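Putative alpha-L-fucosidase (Bacteroides thetaiotaomicron, PDB 3EYP) is a putative glycoside hydrolase of family 29 that probably cleaves alpha-L-fucosyl linkages. Local coordinates at residues Glu144-Gln149 with Arg179-Ile184; Tyr137-Tyr142 with Ala170-Thr175. All blocks are in the same frame, centred on the assembly; numbering follows the deposited sequence.

Contact 1 (Glu144-Gln149 with Arg179-Ile184); sequences EYYAHQ and RHWYKI
Ala147 and Trp181 mark the closest backbone approach, 5.9 Å from CA to CA, between two helix segments that run almost parallel at 10°, their axes 9.9 Å apart. The main side-chain contact is a face-to-face stack of the Tyr146 ring on the six-membered ring of Trp181. The centroids are 3.8 Å apart and the planes are tilted by 29°. The tyrosine ring lies over one face of the indole, with CB and CG above the CZ2 side. In Tyr146, CG is anti to the backbone N (chi1 -170°), which turns the ring toward the barrel strands, on the inner flank of the helix pair, where Trp181 meets its face. Its hydroxyl is hydrogen-bonded to the O of Leu124, at the end of strand 119-124. These are successive outer helices of the TIM barrel, 139-155 and 175-188, packed side by side around the parallel sheet. Trp181 NE1 gives its hydrogen to the O of Lys143, one residue before segment 144-149. Replacing Trp181 by an alanine would probably leave one face of the Tyr146 ring uncovered and the O of Lys143 without this donor. Beside the stack, Ala147 CB lies 3.8 Å from Ile184 CD1 and 3.7 Å from His180 CD2. Glu144 starts away from the other helix but its chain bends at chi2. Its OE1 ends 3.7 Å from His180 NE2, too far for a hydrogen bond.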
ATOM      1  N   GLU A 144     -17.653   4.558 -23.246  1.00 41.70           N
ATOM      2  CA  GLU A 144     -18.992   4.092 -22.805  1.00 42.54           C
ATOM      3  C   GLU A 144     -19.010   2.641 -22.330  1.00 42.00           C
ATOM      4  O   GLU A 144     -19.680   2.324 -21.378  1.00 40.78           O
ATOM      5  CB  GLU A 144     -20.075   4.260 -23.892  1.00 44.03           C
ATOM      6  CG  GLU A 144     -20.170   5.644 -24.431  1.00 49.73           C
ATOM      7  CD  GLU A 144     -20.494   6.678 -23.349  1.00 58.33           C
ATOM      8  OE1 GLU A 144     -21.267   6.376 -22.388  1.00 61.34           O
ATOM      9  OE2 GLU A 144     -19.936   7.797 -23.460  1.00 67.63           O
ATOM     10  N   TYR A 145     -18.268   1.775 -23.023  1.00 42.11           N
ATOM     11  CA  TYR A 145     -18.184   0.331 -22.667  1.00 41.31           C
ATOM     12  C   TYR A 145     -17.665   0.178 -21.237  1.00 40.92           C
ATOM     13  O   TYR A 145     -18.248  -0.489 -20.352  1.00 39.59           O
ATOM     14  CB  TYR A 145     -17.220  -0.435 -23.622  1.00 41.07           C
ATOM     15  CG  TYR A 145     -16.809  -1.857 -23.172  1.00 41.05           C
ATOM     16  CD1 TYR A 145     -17.749  -2.872 -23.085  1.00 41.63           C
ATOM     17  CD2 TYR A 145     -15.487  -2.174 -22.855  1.00 41.73           C
ATOM     18  CE1 TYR A 145     -17.411  -4.134 -22.689  1.00 38.86           C
ATOM     19  CE2 TYR A 145     -15.130  -3.437 -22.448  1.00 39.01           C
ATOM     20  CZ  TYR A 145     -16.099  -4.422 -22.359  1.00 38.19           C
ATOM     21  OH  TYR A 145     -15.808  -5.708 -22.021  1.00 40.86           O
ATOM     22  N   TYR A 146     -16.545   0.821 -21.033  1.00 41.23           N
ATOM     23  CA  TYR A 146     -15.890   0.791 -19.722  1.00 40.94           C
ATOM     24  C   TYR A 146     -16.845   1.322 -18.648  1.00 41.48           C
ATOM     25  O   TYR A 146     -16.961   0.773 -17.569  1.00 41.30           O
ATOM     26  CB  TYR A 146     -14.574   1.594 -19.728  1.00 41.01           C
ATOM     27  CG  TYR A 146     -13.725   1.397 -18.459  1.00 38.88           C
ATOM     28  CD1 TYR A 146     -12.688   0.515 -18.431  1.00 39.01           C
ATOM     29  CD2 TYR A 146     -13.975   2.161 -17.304  1.00 40.35           C
ATOM     30  CE1 TYR A 146     -11.920   0.344 -17.289  1.00 37.01           C
ATOM     31  CE2 TYR A 146     -13.227   1.998 -16.185  1.00 40.76           C
ATOM     32  CZ  TYR A 146     -12.193   1.127 -16.177  1.00 38.63           C
ATOM     33  OH  TYR A 146     -11.454   0.979 -15.006  1.00 42.50           O
ATOM     34  N   ALA A 147     -17.525   2.414 -18.965  1.00 41.38           N
ATOM     35  CA  ALA A 147     -18.467   3.040 -18.017  1.00 40.74           C
ATOM     36  C   ALA A 147     -19.583   2.092 -17.652  1.00 40.33           C
ATOM     37  O   ALA A 147     -19.997   2.026 -16.490  1.00 40.53           O
ATOM     38  CB  ALA A 147     -19.030   4.386 -18.559  1.00 40.92           C
ATOM     39  N   HIS A 148     -20.030   1.320 -18.632  1.00 40.10           N
ATOM     40  CA  HIS A 148     -21.096   0.350 -18.385  1.00 41.59           C
ATOM     41  C   HIS A 148     -20.620  -0.668 -17.389  1.00 40.98           C
ATOM     42  O   HIS A 148     -21.312  -1.032 -16.495  1.00 40.86           O
ATOM     43  CB  HIS A 148     -21.577  -0.346 -19.662  1.00 41.48           C
ATOM     44  CG  HIS A 148     -22.465   0.510 -20.517  1.00 43.58           C
ATOM     45  ND1 HIS A 148     -23.583   1.159 -20.020  1.00 45.50           N
ATOM     46  CD2 HIS A 148     -22.436   0.776 -21.841  1.00 41.92           C
ATOM     47  CE1 HIS A 148     -24.172   1.825 -21.005  1.00 46.25           C
ATOM     48  NE2 HIS A 148     -23.494   1.614 -22.124  1.00 46.66           N
ATOM     49  N   GLN A 149     -19.438  -1.189 -17.630  1.00 41.74           N
ATOM     50  CA  GLN A 149     -18.861  -2.239 -16.785  1.00 41.33           C
ATOM     51  C   GLN A 149     -18.581  -1.757 -15.366  1.00 42.50           C
ATOM     52  O   GLN A 149     -18.800  -2.457 -14.376  1.00 41.83           O
ATOM     53  CB  GLN A 149     -17.602  -2.796 -17.437  1.00 40.43           C
ATOM     54  CG  GLN A 149     -17.907  -3.562 -18.711  1.00 38.62           C
ATOM     55  CD  GLN A 149     -16.847  -4.603 -19.075  1.00 38.37           C
ATOM     56  OE1 GLN A 149     -15.625  -4.324 -19.048  1.00 40.64           O
ATOM     57  NE2 GLN A 149     -17.322  -5.806 -19.487  1.00 38.79           N
ATOM     58  N   ARG A 179     -12.685  11.216 -16.289  1.00 44.58           N
ATOM     59  CA  ARG A 179     -13.686  11.992 -15.508  1.00 44.07           C
ATOM     60  C   ARG A 179     -15.017  11.263 -15.443  1.00 45.41           C
ATOM     61  O   ARG A 179     -15.635  11.115 -14.381  1.00 46.54           O
ATOM     62  CB  ARG A 179     -13.941  13.380 -16.084  1.00 42.93           C
ATOM     63  CG  ARG A 179     -14.759  14.304 -15.149  1.00 43.55           C
ATOM     64  CD  ARG A 179     -14.897  15.717 -15.737  1.00 46.06           C
ATOM     65  NE  ARG A 179     -15.646  15.776 -16.998  1.00 45.39           N
ATOM     66  CZ  ARG A 179     -15.193  16.141 -18.205  1.00 52.54           C
ATOM     67  NH1 ARG A 179     -16.059  16.171 -19.268  1.00 53.74           N
ATOM     68  NH2 ARG A 179     -13.954  16.534 -18.378  1.00 51.38           N
ATOM     69  N   HIS A 180     -15.467  10.909 -16.632  1.00 44.77           N
ATOM     70  CA  HIS A 180     -16.694  10.147 -16.818  1.00 46.28           C
ATOM     71  C   HIS A 180     -16.695   8.942 -15.876  1.00 44.52           C
ATOM     72  O   HIS A 180     -17.656   8.690 -15.147  1.00 44.30           O
ATOM     73  CB  HIS A 180     -16.849   9.745 -18.300  1.00 47.18           C
ATOM     74  CG  HIS A 180     -18.172   9.139 -18.641  1.00 53.99           C
ATOM     75  ND1 HIS A 180     -19.374   9.787 -18.425  1.00 62.12           N
ATOM     76  CD2 HIS A 180     -18.480   7.960 -19.238  1.00 59.06           C
ATOM     77  CE1 HIS A 180     -20.365   9.012 -18.843  1.00 61.90           C
ATOM     78  NE2 HIS A 180     -19.848   7.898 -19.338  1.00 59.08           N
ATOM     79  N   TRP A 181     -15.567   8.261 -15.836  1.00 43.51           N
ATOM     80  CA  TRP A 181     -15.417   7.085 -14.944  1.00 42.23           C
ATOM     81  C   TRP A 181     -15.369   7.404 -13.454  1.00 42.77           C
ATOM     82  O   TRP A 181     -16.023   6.771 -12.612  1.00 42.83           O
ATOM     83  CB  TRP A 181     -14.222   6.256 -15.329  1.00 42.11           C
ATOM     84  CG  TRP A 181     -14.235   5.754 -16.738  1.00 41.00           C
ATOM     85  CD1 TRP A 181     -15.292   5.660 -17.577  1.00 42.32           C
ATOM     86  CD2 TRP A 181     -13.092   5.302 -17.471  1.00 37.38           C
ATOM     87  NE1 TRP A 181     -14.888   5.153 -18.811  1.00 38.81           N
ATOM     88  CE2 TRP A 181     -13.532   4.946 -18.765  1.00 40.75           C
ATOM     89  CE3 TRP A 181     -11.746   5.192 -17.170  1.00 38.29           C
ATOM     90  CZ2 TRP A 181     -12.676   4.434 -19.728  1.00 39.56           C
ATOM     91  CZ3 TRP A 181     -10.877   4.649 -18.154  1.00 39.67           C
ATOM     92  CH2 TRP A 181     -11.348   4.306 -19.406  1.00 39.98           C
ATOM     93  N   TYR A 182     -14.614   8.419 -13.143  1.00 42.61           N
ATOM     94  CA  TYR A 182     -14.479   8.903 -11.757  1.00 44.50           C
ATOM     95  C   TYR A 182     -15.821   9.283 -11.116  1.00 44.35           C
ATOM     96  O   TYR A 182     -16.089   8.948  -9.970  1.00 45.23           O
ATOM     97  CB  TYR A 182     -13.560  10.115 -11.757  1.00 44.67           C
ATOM     98  CG  TYR A 182     -13.652  10.974 -10.554  1.00 49.34           C
ATOM     99  CD1 TYR A 182     -13.029  10.597  -9.378  1.00 51.72           C
ATOM    100  CD2 TYR A 182     -14.304  12.208 -10.607  1.00 53.45           C
ATOM    101  CE1 TYR A 182     -13.057  11.407  -8.290  1.00 56.97           C
ATOM    102  CE2 TYR A 182     -14.346  13.020  -9.538  1.00 56.34           C
ATOM    103  CZ  TYR A 182     -13.721  12.626  -8.367  1.00 59.76           C
ATOM    104  OH  TYR A 182     -13.768  13.446  -7.257  1.00 64.95           O
ATOM    105  N   LYS A 183     -16.682   9.916 -11.904  1.00 44.20           N
ATOM    106  CA  LYS A 183     -18.008  10.338 -11.422  1.00 44.85           C
ATOM    107  C   LYS A 183     -18.839   9.134 -11.007  1.00 43.82           C
ATOM    108  O   LYS A 183     -19.592   9.143 -10.005  1.00 43.94           O
ATOM    109  CB  LYS A 183     -18.754  11.176 -12.500  1.00 46.76           C
ATOM    110  CG  LYS A 183     -18.166  12.596 -12.661  1.00 50.39           C
ATOM    111  CD  LYS A 183     -18.947  13.478 -13.670  1.00 58.04           C
ATOM    112  CE  LYS A 183     -20.467  13.406 -13.499  1.00 62.12           C
ATOM    113  NZ  LYS A 183     -21.164  14.674 -12.953  1.00 65.50           N
ATOM    114  N   ILE A 184     -18.668   8.054 -11.752  1.00 42.10           N
ATOM    115  CA  ILE A 184     -19.367   6.807 -11.415  1.00 41.84           C
ATOM    116  C   ILE A 184     -18.883   6.256 -10.120  1.00 40.17           C
ATOM    117  O   ILE A 184     -19.664   5.944  -9.233  1.00 39.94           O
ATOM    118  CB  ILE A 184     -19.276   5.740 -12.535  1.00 41.68           C
ATOM    119  CG1 ILE A 184     -20.062   6.248 -13.742  1.00 43.67           C
ATOM    120  CG2 ILE A 184     -19.730   4.375 -12.013  1.00 39.75           C
ATOM    121  CD1 ILE A 184     -19.522   5.838 -15.084  1.00 44.10           C
TER

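Contact 2 (Tyr137-Tyr142 with Ala170-Thr175); sequences YTTERY and ADELTT
One water is gripped by three side chains and joins Tyr137 and Thr139 to Glu172. It donates to Glu172 OE1 at 2.6 Å. It is also hydrogen-bonded to Tyr137 OH, again at 2.6 Å, and to Thr139 OG1 at 3.1 Å. The water lies in the plane of the Tyr137 ring, at its edge. No direct hydrogen bond crosses between the segments: Thr139 OG1 and Glu172 OE1 are 4.4 Å apart, and the water bridges them. The extended chain of Glu172 (chi2 177°) carries its carboxylate out to this water. His132 stacks on Tyr137 from outside the two segments. Segment 137-142 runs from a loop into the first turn of helix 139-155, with Thr138 at the N-cap. Thr138 OG1 accepts from Arg141 N at 3.0 Å, a capping bond. Segment 170-175 lies at the end of the loop between strand 162-164 and helix 175-188. After a type I turn from Ala170 to Leu173, Thr174 takes the N-cap position and Thr175 begins the helix. Such beta-alpha loops lie on the side of a TIM barrel where its enzymes carry their active sites. Leu173 supplies the apolar part: its CD2 lies 4.4 Å from Tyr142 CD2 and equally far from Thr139 CG2. The Tyr142 hydroxyl is hydrogen-bonded to Lys76 NZ on strand 70-76.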
ATOM      1  N   TYR A 137     -13.454  -0.039 -33.048  1.00 42.80           N
ATOM      2  CA  TYR A 137     -12.955   0.528 -31.810  1.00 41.86           C
ATOM      3  C   TYR A 137     -12.763   2.028 -31.983  1.00 43.02           C
ATOM      4  O   TYR A 137     -12.195   2.492 -32.982  1.00 42.97           O
ATOM      5  CB  TYR A 137     -11.641  -0.123 -31.368  1.00 42.73           C
ATOM      6  CG  TYR A 137     -11.099   0.486 -30.053  1.00 39.82           C
ATOM      7  CD1 TYR A 137     -11.257  -0.185 -28.847  1.00 40.75           C
ATOM      8  CD2 TYR A 137     -10.471   1.716 -30.028  1.00 43.33           C
ATOM      9  CE1 TYR A 137     -10.765   0.336 -27.652  1.00 42.35           C
ATOM     10  CE2 TYR A 137      -9.985   2.279 -28.820  1.00 42.07           C
ATOM     11  CZ  TYR A 137     -10.125   1.555 -27.630  1.00 41.99           C
ATOM     12  OH  TYR A 137      -9.684   2.029 -26.404  1.00 40.79           O
ATOM     13  N   THR A 138     -13.309   2.760 -31.043  1.00 42.29           N
ATOM     14  CA  THR A 138     -12.964   4.184 -30.850  1.00 44.53           C
ATOM     15  C   THR A 138     -12.897   4.521 -29.357  1.00 45.34           C
ATOM     16  O   THR A 138     -13.506   3.863 -28.500  1.00 45.24           O
ATOM     17  CB  THR A 138     -13.957   5.189 -31.449  1.00 43.72           C
ATOM     18  OG1 THR A 138     -15.171   5.172 -30.705  1.00 45.63           O
ATOM     19  CG2 THR A 138     -14.238   4.942 -32.973  1.00 45.30           C
ATOM     20  N   THR A 139     -12.220   5.619 -29.066  1.00 45.84           N
ATOM     21  CA  THR A 139     -12.000   6.001 -27.656  1.00 45.45           C
ATOM     22  C   THR A 139     -13.346   6.316 -27.042  1.00 44.18           C
ATOM     23  O   THR A 139     -13.646   5.882 -25.957  1.00 43.65           O
ATOM     24  CB  THR A 139     -10.919   7.135 -27.494  1.00 45.77           C
ATOM     25  OG1 THR A 139      -9.671   6.611 -27.962  1.00 48.52           O
ATOM     26  CG2 THR A 139     -10.740   7.578 -26.021  1.00 46.87           C
ATOM     27  N   GLU A 140     -14.182   7.007 -27.794  1.00 44.13           N
ATOM     28  CA  GLU A 140     -15.478   7.451 -27.300  1.00 45.16           C
ATOM     29  C   GLU A 140     -16.359   6.237 -26.994  1.00 43.27           C
ATOM     30  O   GLU A 140     -17.175   6.206 -26.039  1.00 44.48           O
ATOM     31  CB  GLU A 140     -16.191   8.327 -28.335  1.00 46.33           C
ATOM     32  CG  GLU A 140     -17.526   8.883 -27.916  1.00 51.93           C
ATOM     33  CD  GLU A 140     -17.382   9.897 -26.771  1.00 58.14           C
ATOM     34  OE1 GLU A 140     -16.224  10.265 -26.401  1.00 63.95           O
ATOM     35  OE2 GLU A 140     -18.431  10.299 -26.226  1.00 64.39           O
ATOM     36  N   ARG A 141     -16.203   5.247 -27.840  1.00 42.40           N
ATOM     37  CA  ARG A 141     -17.015   4.028 -27.745  1.00 42.51           C
ATOM     38  C   ARG A 141     -16.558   3.228 -26.521  1.00 41.83           C
ATOM     39  O   ARG A 141     -17.334   2.662 -25.757  1.00 41.06           O
ATOM     40  CB  ARG A 141     -16.879   3.141 -28.990  1.00 42.75           C
ATOM     41  CG  ARG A 141     -17.806   3.381 -30.180  1.00 47.94           C
ATOM     42  CD  ARG A 141     -17.559   2.208 -31.233  1.00 52.28           C
ATOM     43  NE  ARG A 141     -18.696   1.327 -31.502  1.00 60.77           N
ATOM     44  CZ  ARG A 141     -18.694  -0.010 -31.454  1.00 63.55           C
ATOM     45  NH1 ARG A 141     -17.602  -0.694 -31.123  1.00 67.45           N
ATOM     46  NH2 ARG A 141     -19.809  -0.666 -31.753  1.00 67.50           N
ATOM     47  N   TYR A 142     -15.259   3.184 -26.374  1.00 42.14           N
ATOM     48  CA  TYR A 142     -14.651   2.373 -25.348  1.00 41.48           C
ATOM     49  C   TYR A 142     -14.966   3.032 -24.007  1.00 41.42           C
ATOM     50  O   TYR A 142     -15.147   2.385 -22.983  1.00 39.89           O
ATOM     51  CB  TYR A 142     -13.147   2.253 -25.543  1.00 40.79           C
ATOM     52  CG  TYR A 142     -12.515   1.498 -24.369  1.00 42.55           C
ATOM     53  CD1 TYR A 142     -12.651   0.112 -24.261  1.00 40.58           C
ATOM     54  CD2 TYR A 142     -11.862   2.159 -23.336  1.00 41.03           C
ATOM     55  CE1 TYR A 142     -12.113  -0.583 -23.213  1.00 40.24           C
ATOM     56  CE2 TYR A 142     -11.349   1.458 -22.257  1.00 39.68           C
ATOM     57  CZ  TYR A 142     -11.475   0.068 -22.212  1.00 41.42           C
ATOM     58  OH  TYR A 142     -10.940  -0.685 -21.175  1.00 39.03           O
ATOM     59  N   ALA A 170      -2.107   2.935 -21.412  1.00 43.29           N
ATOM     60  CA  ALA A 170      -3.296   3.794 -21.280  1.00 43.64           C
ATOM     61  C   ALA A 170      -3.153   5.213 -21.843  1.00 44.90           C
ATOM     62  O   ALA A 170      -3.928   6.097 -21.562  1.00 45.22           O
ATOM     63  CB  ALA A 170      -3.746   3.878 -19.786  1.00 43.75           C
ATOM     64  N   ASP A 171      -2.164   5.396 -22.677  1.00 46.69           N
ATOM     65  CA  ASP A 171      -1.767   6.749 -23.105  1.00 48.92           C
ATOM     66  C   ASP A 171      -2.792   7.436 -23.992  1.00 48.57           C
ATOM     67  O   ASP A 171      -2.873   8.652 -24.016  1.00 49.08           O
ATOM     68  CB  ASP A 171      -0.401   6.655 -23.776  1.00 48.99           C
ATOM     69  CG  ASP A 171       0.495   5.645 -23.068  1.00 56.27           C
ATOM     70  OD1 ASP A 171       1.192   6.140 -22.135  1.00 57.60           O
ATOM     71  OD2 ASP A 171       0.433   4.361 -23.399  1.00 59.36           O
ATOM     72  N   GLU A 172      -3.626   6.649 -24.653  1.00 49.25           N
ATOM     73  CA  GLU A 172      -4.647   7.200 -25.562  1.00 49.26           C
ATOM     74  C   GLU A 172      -5.830   7.733 -24.765  1.00 48.87           C
ATOM     75  O   GLU A 172      -6.668   8.500 -25.272  1.00 50.01           O
ATOM     76  CB  GLU A 172      -5.180   6.156 -26.581  1.00 49.74           C
ATOM     77  CG  GLU A 172      -4.155   5.466 -27.470  1.00 52.57           C
ATOM     78  CD  GLU A 172      -4.799   4.374 -28.395  1.00 58.46           C
ATOM     79  OE1 GLU A 172      -6.067   4.203 -28.367  1.00 59.97           O
ATOM     80  OE2 GLU A 172      -4.031   3.714 -29.148  1.00 61.58           O
ATOM     81  N   LEU A 173      -5.934   7.287 -23.527  1.00 47.74           N
ATOM     82  CA  LEU A 173      -7.068   7.643 -22.682  1.00 46.60           C
ATOM     83  C   LEU A 173      -6.862   9.052 -22.089  1.00 46.76           C
ATOM     84  O   LEU A 173      -5.852   9.351 -21.464  1.00 47.21           O
ATOM     85  CB  LEU A 173      -7.258   6.607 -21.580  1.00 46.94           C
ATOM     86  CG  LEU A 173      -7.406   5.186 -22.107  1.00 47.00           C
ATOM     87  CD1 LEU A 173      -7.538   4.227 -20.914  1.00 49.72           C
ATOM     88  CD2 LEU A 173      -8.653   5.135 -22.966  1.00 46.54           C
ATOM     89  N   THR A 174      -7.821   9.912 -22.359  1.00 45.73           N
ATOM     90  CA  THR A 174      -7.722  11.326 -22.004  1.00 45.62           C
ATOM     91  C   THR A 174      -8.348  11.635 -20.692  1.00 43.93           C
ATOM     92  O   THR A 174      -9.167  10.891 -20.182  1.00 42.97           O
ATOM     93  CB  THR A 174      -8.451  12.216 -23.023  1.00 45.76           C
ATOM     94  OG1 THR A 174      -9.834  11.886 -23.039  1.00 45.83           O
ATOM     95  CG2 THR A 174      -7.889  12.041 -24.394  1.00 46.66           C
ATOM     96  N   THR A 175      -8.049  12.830 -20.189  1.00 43.25           N
ATOM     97  CA  THR A 175      -8.535  13.186 -18.851  1.00 42.10           C
ATOM     98  C   THR A 175     -10.056  13.155 -18.779  1.00 42.24           C
ATOM     99  O   THR A 175     -10.626  12.634 -17.819  1.00 42.16           O
ATOM    100  CB  THR A 175      -7.916  14.535 -18.328  1.00 42.09           C
ATOM    101  OG1 THR A 175      -6.537  14.329 -18.270  1.00 40.46           O
ATOM    102  CG2 THR A 175      -8.293  14.860 -16.903  1.00 40.72           C
TER
HETATM  103  O   HOH W   1      -8.154   4.142 -26.793  1.00 48.81           O

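From the N terminus, segment 137-142 of contact 2 comes first, at the start of helix 139-155, and 144-149 of contact 1 follows on the same helix. The chain then passes through strand 162-164 and returns. The loop residues 170-175 close contact 2 across 27 residues, and 179-184 on helix 175-188 closes contact 1 across 29. The two closures cross, because their segments alternate along the chain. Together they fasten one beta-alpha unit of the barrel to the preceding helix, at its beginning and further along. They meet where Trp181 CH2 packs on Tyr142 CE2 and on Leu173 CD1. Their centres are 12 Å apart.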